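Local atomic coordinates of soluble lytic murein transglycosylase (Pseudomonas aeruginosa, PDB entry 5OHU), a protein that probably cleaves the glycan strands of bacterial peptidoglycan as a lytic transglycosylase, turning over cell-wall polymer in both exolytic and endolytic fashion. Residues 110-113 against 114-117; 133-136 against 137-141; 607-610 against 611-615. One frame throughout, in Å; residues are numbered along the deposited sequence.

Interaction 1: residues 110-113 against 114-117; sequences GDWK and TFVN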
ATOM      1  N   GLY A 110      16.342   6.219  34.926  1.00 24.53           N
ATOM      2  CA  GLY A 110      15.421   5.745  35.937  1.00 21.56           C
ATOM      3  C   GLY A 110      14.293   6.700  36.274  1.00 29.20           C
ATOM      4  O   GLY A 110      13.605   6.488  37.281  1.00 29.09           O
ATOM      5  N   ASP A 111      14.070   7.739  35.459  1.00 22.41           N
ATOM      6  CA  ASP A 111      12.896   8.608  35.598  1.00 18.21           C
ATOM      7  C   ASP A 111      11.651   7.905  35.040  1.00 19.85           C
ATOM      8  O   ASP A 111      11.026   8.337  34.065  1.00 19.27           O
ATOM      9  CB  ASP A 111      13.143   9.949  34.917  1.00 18.51           C
ATOM     10  CG  ASP A 111      12.271  11.059  35.485  1.00 26.48           C
ATOM     11  OD1 ASP A 111      11.288  10.718  36.177  1.00 23.42           O
ATOM     12  OD2 ASP A 111      12.529  12.264  35.206  1.00 30.52           O
ATOM     13  N   TRP A 112      11.281   6.804  35.709  1.00 17.79           N
ATOM     14  CA  TRP A 112      10.213   5.940  35.214  1.00 23.61           C
ATOM     15  C   TRP A 112       8.841   6.579  35.352  1.00 20.77           C
ATOM     16  O   TRP A 112       7.971   6.321  34.518  1.00 26.97           O
ATOM     17  CB  TRP A 112      10.232   4.585  35.918  1.00 17.35           C
ATOM     18  CG  TRP A 112      11.383   3.743  35.455  1.00 17.07           C
ATOM     19  CD1 TRP A 112      12.480   3.392  36.180  1.00 17.09           C
ATOM     20  CD2 TRP A 112      11.577   3.194  34.140  1.00 19.72           C
ATOM     21  NE1 TRP A 112      13.339   2.646  35.407  1.00 24.21           N
ATOM     22  CE2 TRP A 112      12.811   2.510  34.151  1.00 18.86           C
ATOM     23  CE3 TRP A 112      10.821   3.203  32.963  1.00 19.99           C
ATOM     24  CZ2 TRP A 112      13.306   1.835  33.033  1.00 20.04           C
ATOM     25  CZ3 TRP A 112      11.319   2.543  31.845  1.00 18.24           C
ATOM     26  CH2 TRP A 112      12.545   1.859  31.889  1.00 18.20           C
ATOM     27  N   LYS A 113       8.635   7.428  36.362  1.00 18.16           N
ATOM     28  CA  LYS A 113       7.335   8.071  36.522  1.00 25.88           C
ATOM     29  C   LYS A 113       7.041   9.026  35.373  1.00 27.56           C
ATOM     30  O   LYS A 113       5.905   9.093  34.887  1.00 36.09           O
ATOM     31  CB  LYS A 113       7.264   8.809  37.859  1.00 25.90           C
ATOM     32  CG  LYS A 113       7.144   7.901  39.074  1.00 35.78           C
ATOM     33  CD  LYS A 113       6.990   8.720  40.355  1.00 50.36           C
ATOM     34  CE  LYS A 113       6.669   7.853  41.566  1.00 59.89           C
ATOM     35  NZ  LYS A 113       7.899   7.328  42.225  1.00 68.34           N
ATOM     36  N   THR A 114       8.048   9.770  34.927  1.00 21.50           N
ATOM     37  CA  THR A 114       7.881  10.660  33.787  1.00 24.57           C
ATOM     38  C   THR A 114       7.805   9.879  32.478  1.00 24.48           C
ATOM     39  O   THR A 114       7.058  10.251  31.572  1.00 18.36           O
ATOM     40  CB  THR A 114       9.035  11.662  33.746  1.00 24.99           C
ATOM     41  OG1 THR A 114       9.194  12.255  35.042  1.00 23.27           O
ATOM     42  CG2 THR A 114       8.765  12.740  32.718  1.00 19.23           C
ATOM     43  N   PHE A 115       8.582   8.803  32.363  1.00 17.96           N
ATOM     44  CA  PHE A 115       8.499   7.950  31.182  1.00 24.67           C
ATOM     45  C   PHE A 115       7.071   7.458  30.955  1.00 24.50           C
ATOM     46  O   PHE A 115       6.523   7.624  29.861  1.00 17.40           O
ATOM     47  CB  PHE A 115       9.454   6.767  31.312  1.00 17.24           C
ATOM     48  CG  PHE A 115       9.412   5.820  30.140  1.00 16.85           C
ATOM     49  CD1 PHE A 115       8.532   4.752  30.123  1.00 16.62           C
ATOM     50  CD2 PHE A 115      10.279   5.981  29.073  1.00 16.74           C
ATOM     51  CE1 PHE A 115       8.485   3.877  29.036  1.00 16.28           C
ATOM     52  CE2 PHE A 115      10.247   5.123  27.991  1.00 18.23           C
ATOM     53  CZ  PHE A 115       9.355   4.055  27.973  1.00 16.17           C
ATOM     54  N   VAL A 116       6.447   6.856  31.979  1.00 17.67           N
ATOM     55  CA  VAL A 116       5.125   6.291  31.733  1.00 19.06           C
ATOM     56  C   VAL A 116       4.076   7.366  31.552  1.00 17.76           C
ATOM     57  O   VAL A 116       3.045   7.105  30.927  1.00 18.79           O
ATOM     58  CB  VAL A 116       4.642   5.291  32.807  1.00 19.05           C
ATOM     59  CG1 VAL A 116       5.483   4.033  32.787  1.00 21.29           C
ATOM     60  CG2 VAL A 116       4.542   5.917  34.214  1.00 17.77           C
ATOM     61  N   ASN A 117       4.292   8.569  32.068  1.00 18.15           N
ATOM     62  CA  ASN A 117       3.313   9.613  31.810  1.00 18.51           C
ATOM     63  C   ASN A 117       3.269   9.960  30.330  1.00 18.40           C
ATOM     64  O   ASN A 117       2.238  10.414  29.830  1.00 18.57           O
ATOM     65  CB  ASN A 117       3.626  10.867  32.631  1.00 18.98           C
ATOM     66  CG  ASN A 117       3.214  10.738  34.080  1.00 37.30           C
ATOM     67  OD1 ASN A 117       2.540   9.779  34.465  1.00 19.06           O
ATOM     68  ND2 ASN A 117       3.596  11.723  34.895  1.00 19.61           N
TER
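Asp111 is the N-cap residue of helix 112-118, and its carboxylate reaches forward to Thr114, a worked example of how the first turn of a helix is tied to its cap. Thr114 OG1 gives its proton to Asp111 OD1 at 2.8 Å, arriving from above the carboxylate rather than within its plane. Asp111 carries its CG anti to the backbone N (chi1 -156°), which swings the carboxylate forward along the first turn. On the threonine, OG1 lies beside its own backbone N and so faces back toward the cap, while CG2 takes the place anti to that N. The second carboxylate oxygen, OD2, accepts a hydrogen bond from Asn79 ND2, so the capping group is held through both of its oxygens. Backbone bonds add to this: Phe115 N meets Asp111 O at 3.0 Å, and Val116 N meets Trp112 O at the same separation of 3.0 Å. The link from Asn117 N to Lys113 O is longer, at 3.3 Å.

The cap belongs to a tight connection between two consecutive helices. Gly110, with positive phi, closes helix 95-108 in a Schellman motif, and Asp111 is then the centre of an inverse gamma turn leading directly into helix 112-118.

Away from the cap, Trp112 and Phe115 lie side by side and point the same way, yet their rings meet T-shaped. The edge of the indole six-membered ring, at CZ3, stands over one face of the phenyl ring near its rim. CZ3 comes to 4.0 Å from Phe115 CD1, with the planes at 73° and the centroids 5.3 Å apart. Phe115 continues onto Leu103 and Leu131, and thus packs between helices 95-108 and 126-138.

Interaction 2: residues 133-136 against 137-141; sequences GQYQ and LGHGQ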
ATOM      1  N   GLY A 133       8.016  -2.449  28.448  1.00 16.53           N
ATOM      2  CA  GLY A 133       8.071  -3.775  29.047  1.00 15.05           C
ATOM      3  C   GLY A 133       9.018  -3.842  30.233  1.00 15.20           C
ATOM      4  O   GLY A 133       8.699  -4.446  31.261  1.00 27.56           O
ATOM      5  N   GLN A 134      10.190  -3.214  30.111  1.00 19.59           N
ATOM      6  CA  GLN A 134      11.107  -3.138  31.246  1.00 18.70           C
ATOM      7  C   GLN A 134      10.443  -2.455  32.433  1.00 23.52           C
ATOM      8  O   GLN A 134      10.556  -2.917  33.577  1.00 25.31           O
ATOM      9  CB  GLN A 134      12.391  -2.390  30.859  1.00 20.65           C
ATOM     10  CG  GLN A 134      13.314  -3.137  29.890  1.00 24.53           C
ATOM     11  CD  GLN A 134      14.547  -2.324  29.478  1.00 25.85           C
ATOM     12  OE1 GLN A 134      14.919  -2.296  28.301  1.00 29.33           O
ATOM     13  NE2 GLN A 134      15.173  -1.647  30.441  1.00 20.72           N
ATOM     14  N   TYR A 135       9.738  -1.355  32.183  1.00 21.14           N
ATOM     15  CA  TYR A 135       9.025  -0.696  33.270  1.00 16.86           C
ATOM     16  C   TYR A 135       8.045  -1.657  33.940  1.00 19.47           C
ATOM     17  O   TYR A 135       7.938  -1.698  35.172  1.00 18.49           O
ATOM     18  CB  TYR A 135       8.281   0.533  32.753  1.00 16.48           C
ATOM     19  CG  TYR A 135       7.285   1.068  33.757  1.00 20.24           C
ATOM     20  CD1 TYR A 135       7.683   1.986  34.727  1.00 23.91           C
ATOM     21  CD2 TYR A 135       5.968   0.640  33.759  1.00 16.76           C
ATOM     22  CE1 TYR A 135       6.796   2.460  35.655  1.00 25.62           C
ATOM     23  CE2 TYR A 135       5.061   1.120  34.685  1.00 16.84           C
ATOM     24  CZ  TYR A 135       5.486   2.019  35.630  1.00 24.54           C
ATOM     25  OH  TYR A 135       4.613   2.521  36.558  1.00 31.22           O
ATOM     26  N   GLN A 136       7.280  -2.401  33.138  1.00 17.45           N
ATOM     27  CA  GLN A 136       6.325  -3.334  33.722  1.00 22.99           C
ATOM     28  C   GLN A 136       7.035  -4.397  34.554  1.00 27.20           C
ATOM     29  O   GLN A 136       6.582  -4.721  35.655  1.00 26.10           O
ATOM     30  CB  GLN A 136       5.465  -3.976  32.633  1.00 20.95           C
ATOM     31  CG  GLN A 136       4.625  -2.974  31.874  1.00 21.54           C
ATOM     32  CD  GLN A 136       3.912  -3.566  30.682  1.00 28.28           C
ATOM     33  OE1 GLN A 136       2.706  -3.378  30.523  1.00 31.12           O
ATOM     34  NE2 GLN A 136       4.648  -4.283  29.829  1.00 26.92           N
ATOM     35  N   LEU A 137       8.164  -4.928  34.065  1.00 24.13           N
ATOM     36  CA  LEU A 137       8.845  -5.973  34.828  1.00 27.77           C
ATOM     37  C   LEU A 137       9.340  -5.443  36.168  1.00 31.57           C
ATOM     38  O   LEU A 137       9.233  -6.130  37.188  1.00 34.83           O
ATOM     39  CB  LEU A 137      10.004  -6.574  34.029  1.00 25.11           C
ATOM     40  CG  LEU A 137       9.589  -7.461  32.861  1.00 23.21           C
ATOM     41  CD1 LEU A 137      10.788  -8.229  32.336  1.00 31.99           C
ATOM     42  CD2 LEU A 137       8.504  -8.391  33.310  1.00 17.57           C
ATOM     43  N   GLY A 138       9.865  -4.223  36.195  1.00 25.08           N
ATOM     44  CA  GLY A 138      10.347  -3.693  37.454  1.00 21.09           C
ATOM     45  C   GLY A 138       9.351  -2.936  38.309  1.00 27.25           C
ATOM     46  O   GLY A 138       9.748  -2.384  39.341  1.00 32.50           O
ATOM     47  N   HIS A 139       8.077  -2.862  37.932  1.00 27.98           N
ATOM     48  CA  HIS A 139       7.114  -2.085  38.713  1.00 30.50           C
ATOM     49  C   HIS A 139       5.846  -2.878  38.971  1.00 33.65           C
ATOM     50  O   HIS A 139       4.736  -2.354  38.858  1.00 32.95           O
ATOM     51  CB  HIS A 139       6.781  -0.760  38.029  1.00 22.41           C
ATOM     52  CG  HIS A 139       7.915   0.215  38.030  1.00 28.49           C
ATOM     53  ND1 HIS A 139       8.986   0.111  37.166  1.00 29.93           N
ATOM     54  CD2 HIS A 139       8.150   1.307  38.794  1.00 27.78           C
ATOM     55  CE1 HIS A 139       9.830   1.100  37.398  1.00 34.54           C
ATOM     56  NE2 HIS A 139       9.344   1.844  38.377  1.00 33.48           N
ATOM     57  N   GLY A 140       5.994  -4.154  39.320  1.00 40.87           N
ATOM     58  CA  GLY A 140       4.856  -4.959  39.730  1.00 49.15           C
ATOM     59  C   GLY A 140       3.837  -5.255  38.650  1.00 46.01           C
ATOM     60  O   GLY A 140       2.667  -5.491  38.960  1.00 38.80           O
ATOM     61  N   GLN A 141       4.248  -5.248  37.386  1.00 47.94           N
ATOM     62  CA  GLN A 141       3.360  -5.625  36.297  1.00 43.55           C
ATOM     63  C   GLN A 141       3.977  -6.785  35.528  1.00 40.77           C
ATOM     64  O   GLN A 141       4.125  -6.719  34.302  1.00 35.22           O
ATOM     65  CB  GLN A 141       3.101  -4.433  35.377  1.00 44.72           C
ATOM     66  CG  GLN A 141       1.849  -3.642  35.698  1.00 52.73           C
ATOM     67  CD  GLN A 141       1.595  -2.528  34.698  1.00 59.00           C
ATOM     68  OE1 GLN A 141       1.963  -1.383  34.932  1.00 60.27           O
ATOM     69  NE2 GLN A 141       0.970  -2.864  33.573  1.00 53.83           N
TER
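His139 folds back over Tyr135, one turn earlier, whose CG lies anti to its own N (chi1 167°), bringing the phenol toward the imidazole. From the start of the histidine side chain, CB sits over a face of the phenol ring, off toward the rim, in a CH-pi contact 4.1 Å from the ring centroid. CG comes next, 3.5 Å from Tyr135 CE1. ND1 donates to Tyr135 O at 2.9 Å, on a lone pair in the carbonyl plane, though the bond is noticeably bent at the hydrogen (138°). CD2 and, at the far end, NE2 both have Tyr135 CE1 as nearest atom, at 3.6 and 3.8 Å, since that carbon lies over the imidazole centre. The rings form an offset stack, planes 18° apart; stack and bond together fix the imidazole's rotation.

This is where helix 126-138 gives way to a loop, which bends through Gly140, at positive phi, to Gln141, the N-cap of helix 142-153. Gln136 O accepts two bonds, the longer (3.3 Å) from His139 N well above the carbonyl plane, off any lone pair, and the shorter (3.0 Å) from Gln141 N, closer to the plane. Gln136 NE2 bonds to Thr148 OG1.

Interaction 3: residues 607-610 against 611-615; sequences TRQY and VQNVL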
ATOM      1  N   THR A 607      -1.934  -4.625 -10.179  1.00 14.95           N
ATOM      2  CA  THR A 607      -2.139  -4.381 -11.597  1.00 11.57           C
ATOM      3  C   THR A 607      -3.625  -4.369 -11.937  1.00 14.15           C
ATOM      4  O   THR A 607      -4.071  -3.566 -12.769  1.00 12.70           O
ATOM      5  CB  THR A 607      -1.389  -5.422 -12.411  1.00 14.99           C
ATOM      6  OG1 THR A 607      -0.009  -5.385 -12.039  1.00 13.22           O
ATOM      7  CG2 THR A 607      -1.513  -5.111 -13.879  1.00 11.41           C
ATOM      8  N   ARG A 608      -4.412  -5.218 -11.273  1.00 11.39           N
ATOM      9  CA  ARG A 608      -5.856  -5.211 -11.514  1.00 15.67           C
ATOM     10  C   ARG A 608      -6.449  -3.847 -11.186  1.00 18.19           C
ATOM     11  O   ARG A 608      -7.196  -3.269 -11.990  1.00 12.82           O
ATOM     12  CB  ARG A 608      -6.552  -6.306 -10.702  1.00 11.24           C
ATOM     13  CG  ARG A 608      -8.105  -6.175 -10.780  1.00 13.69           C
ATOM     14  CD  ARG A 608      -8.851  -7.032  -9.765  1.00 24.10           C
ATOM     15  NE  ARG A 608      -8.346  -8.398  -9.783  1.00 38.39           N
ATOM     16  CZ  ARG A 608      -7.613  -8.956  -8.823  1.00 38.73           C
ATOM     17  NH1 ARG A 608      -7.311  -8.285  -7.700  1.00 11.13           N
ATOM     18  NH2 ARG A 608      -7.205 -10.206  -8.988  1.00 25.74           N
ATOM     19  N   GLN A 609      -6.079  -3.290 -10.027  1.00 11.85           N
ATOM     20  CA  GLN A 609      -6.615  -1.992  -9.627  1.00 12.18           C
ATOM     21  C   GLN A 609      -6.065  -0.880 -10.509  1.00 12.41           C
ATOM     22  O   GLN A 609      -6.788   0.060 -10.859  1.00 12.67           O
ATOM     23  CB  GLN A 609      -6.288  -1.709  -8.159  1.00 14.65           C
ATOM     24  CG  GLN A 609      -7.059  -0.521  -7.588  1.00 14.37           C
ATOM     25  CD  GLN A 609      -8.566  -0.769  -7.605  1.00 21.11           C
ATOM     26  OE1 GLN A 609      -9.016  -1.795  -7.115  1.00 20.50           O
ATOM     27  NE2 GLN A 609      -9.347   0.155  -8.196  1.00 12.94           N
ATOM     28  N   TYR A 610      -4.779  -0.959 -10.857  1.00 12.36           N
ATOM     29  CA  TYR A 610      -4.205  -0.027 -11.819  1.00 12.59           C
ATOM     30  C   TYR A 610      -5.053   0.049 -13.091  1.00 12.59           C
ATOM     31  O   TYR A 610      -5.481   1.131 -13.510  1.00 14.78           O
ATOM     32  CB  TYR A 610      -2.774  -0.466 -12.142  1.00 12.48           C
ATOM     33  CG  TYR A 610      -2.024   0.467 -13.048  1.00 19.39           C
ATOM     34  CD1 TYR A 610      -2.197   0.415 -14.429  1.00 12.74           C
ATOM     35  CD2 TYR A 610      -1.136   1.411 -12.525  1.00 13.05           C
ATOM     36  CE1 TYR A 610      -1.505   1.278 -15.256  1.00 17.11           C
ATOM     37  CE2 TYR A 610      -0.444   2.270 -13.347  1.00 13.35           C
ATOM     38  CZ  TYR A 610      -0.627   2.202 -14.710  1.00 17.69           C
ATOM     39  OH  TYR A 610       0.078   3.055 -15.534  1.00 14.41           O
ATOM     40  N   VAL A 611      -5.293  -1.099 -13.726  1.00 13.87           N
ATOM     41  CA  VAL A 611      -6.055  -1.129 -14.976  1.00 12.26           C
ATOM     42  C   VAL A 611      -7.464  -0.580 -14.768  1.00 12.44           C
ATOM     43  O   VAL A 611      -7.953   0.237 -15.556  1.00 12.67           O
ATOM     44  CB  VAL A 611      -6.093  -2.569 -15.530  1.00 17.83           C
ATOM     45  CG1 VAL A 611      -7.080  -2.668 -16.677  1.00 11.86           C
ATOM     46  CG2 VAL A 611      -4.673  -3.021 -15.973  1.00 13.92           C
ATOM     47  N   GLN A 612      -8.153  -1.045 -13.725  1.00 12.35           N
ATOM     48  CA  GLN A 612      -9.501  -0.544 -13.501  1.00 12.55           C
ATOM     49  C   GLN A 612      -9.497   0.958 -13.265  1.00 12.98           C
ATOM     50  O   GLN A 612     -10.394   1.654 -13.760  1.00 14.25           O
ATOM     51  CB  GLN A 612     -10.167  -1.293 -12.353  1.00 12.43           C
ATOM     52  CG  GLN A 612     -10.323  -2.774 -12.632  1.00 12.07           C
ATOM     53  CD  GLN A 612     -11.017  -3.520 -11.500  1.00 14.71           C
ATOM     54  OE1 GLN A 612     -11.184  -2.984 -10.402  1.00 21.66           O
ATOM     55  NE2 GLN A 612     -11.436  -4.763 -11.767  1.00 14.10           N
ATOM     56  N   ASN A 613      -8.476   1.483 -12.575  1.00 13.10           N
ATOM     57  CA  ASN A 613      -8.395   2.929 -12.371  1.00 13.55           C
ATOM     58  C   ASN A 613      -8.230   3.662 -13.703  1.00 15.08           C
ATOM     59  O   ASN A 613      -8.945   4.627 -13.992  1.00 14.12           O
ATOM     60  CB  ASN A 613      -7.210   3.303 -11.470  1.00 13.64           C
ATOM     61  CG  ASN A 613      -7.420   2.964  -9.997  1.00 23.43           C
ATOM     62  OD1 ASN A 613      -6.485   3.095  -9.190  1.00 15.99           O
ATOM     63  ND2 ASN A 613      -8.578   2.418  -9.665  1.00 13.47           N
ATOM     64  N   VAL A 614      -7.226   3.256 -14.490  1.00 14.08           N
ATOM     65  CA  VAL A 614      -6.908   3.938 -15.741  1.00 13.81           C
ATOM     66  C   VAL A 614      -8.109   3.931 -16.678  1.00 13.84           C
ATOM     67  O   VAL A 614      -8.457   4.958 -17.264  1.00 14.60           O
ATOM     68  CB  VAL A 614      -5.675   3.301 -16.404  1.00 18.55           C
ATOM     69  CG1 VAL A 614      -5.499   3.822 -17.833  1.00 13.80           C
ATOM     70  CG2 VAL A 614      -4.403   3.584 -15.555  1.00 18.37           C
ATOM     71  N   LEU A 615      -8.763   2.776 -16.836  1.00 13.47           N
ATOM     72  CA  LEU A 615      -9.925   2.734 -17.717  1.00 18.14           C
ATOM     73  C   LEU A 615     -11.026   3.645 -17.201  1.00 13.86           C
ATOM     74  O   LEU A 615     -11.671   4.348 -17.984  1.00 17.54           O
ATOM     75  CB  LEU A 615     -10.442   1.304 -17.872  1.00 13.06           C
ATOM     76  CG  LEU A 615      -9.493   0.363 -18.622  1.00 27.33           C
ATOM     77  CD1 LEU A 615      -9.969  -1.112 -18.530  1.00 12.32           C
ATOM     78  CD2 LEU A 615      -9.356   0.803 -20.088  1.00 12.86           C
TER
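Tyr610 and Val614, one turn apart, make the apolar part of this contact. Val614 CG2 sits over one face of the phenol ring, 4.2 Å from its centroid, in a CH-pi contact, and its closest ring atom is Tyr610 CE1 at 3.7 Å. The ring can serve the next turn in this way because chi1 of -176° lays its CG beside the carbonyl carbon, on the side toward which the helix advances.

Backbone hydrogen bonds form the second class. The amides of Val611, Gln612, Asn613 and Val614 bond in turn to the carbonyls of Thr607, Arg608, Gln609 and Tyr610, the shortest being Asn613 N to Gln609 O at 2.8 Å.

Polar side chains form the third. Arg608 and Gln612 run alongside each other in the same direction, and the aliphatic CG of Arg608 lies 3.8 Å from the amide nitrogen NE2 of Gln612. Arg608 NH1 forms a salt bridge with Asp605 OD1, earlier in the same helix, while Gln612 NE2 is hydrogen-bonded to Tyr375 OH on helix 374-383. Tyr610 OH is hydrogen-bonded to Glu503 OE1.

The arrangement is that of a largely buried helix with neighbours on several sides: Tyr610 and Val614 face helices 493-504 and 569-578, which fall in the range of the lysozyme-clan SLT family, and Val611 and Gln612 meet helix 595-600.

In the fold
Three local helical contacts show how chemistry follows position. Interactions 1 and 2 are partly buried neighbours, with centres about 12 Å apart, on the successive helices 112-118 and 126-138. They touch directly: Trp112 and Val116 pack on Tyr135, and Trp112 meets His139 edge-to-face, joining both aromatic pairs. One begins a helix and the other finishes one, so side chains supplement the backbone bonding in each. Interaction 3, within helix 605-624, lies across the chain's centre; its centre is about 50 Å from those of interaction 1 and interaction 2. There the backbone bonding runs uninterrupted, most touching residues are buried, and the polar ends of Tyr610 and Gln612 reach other helices.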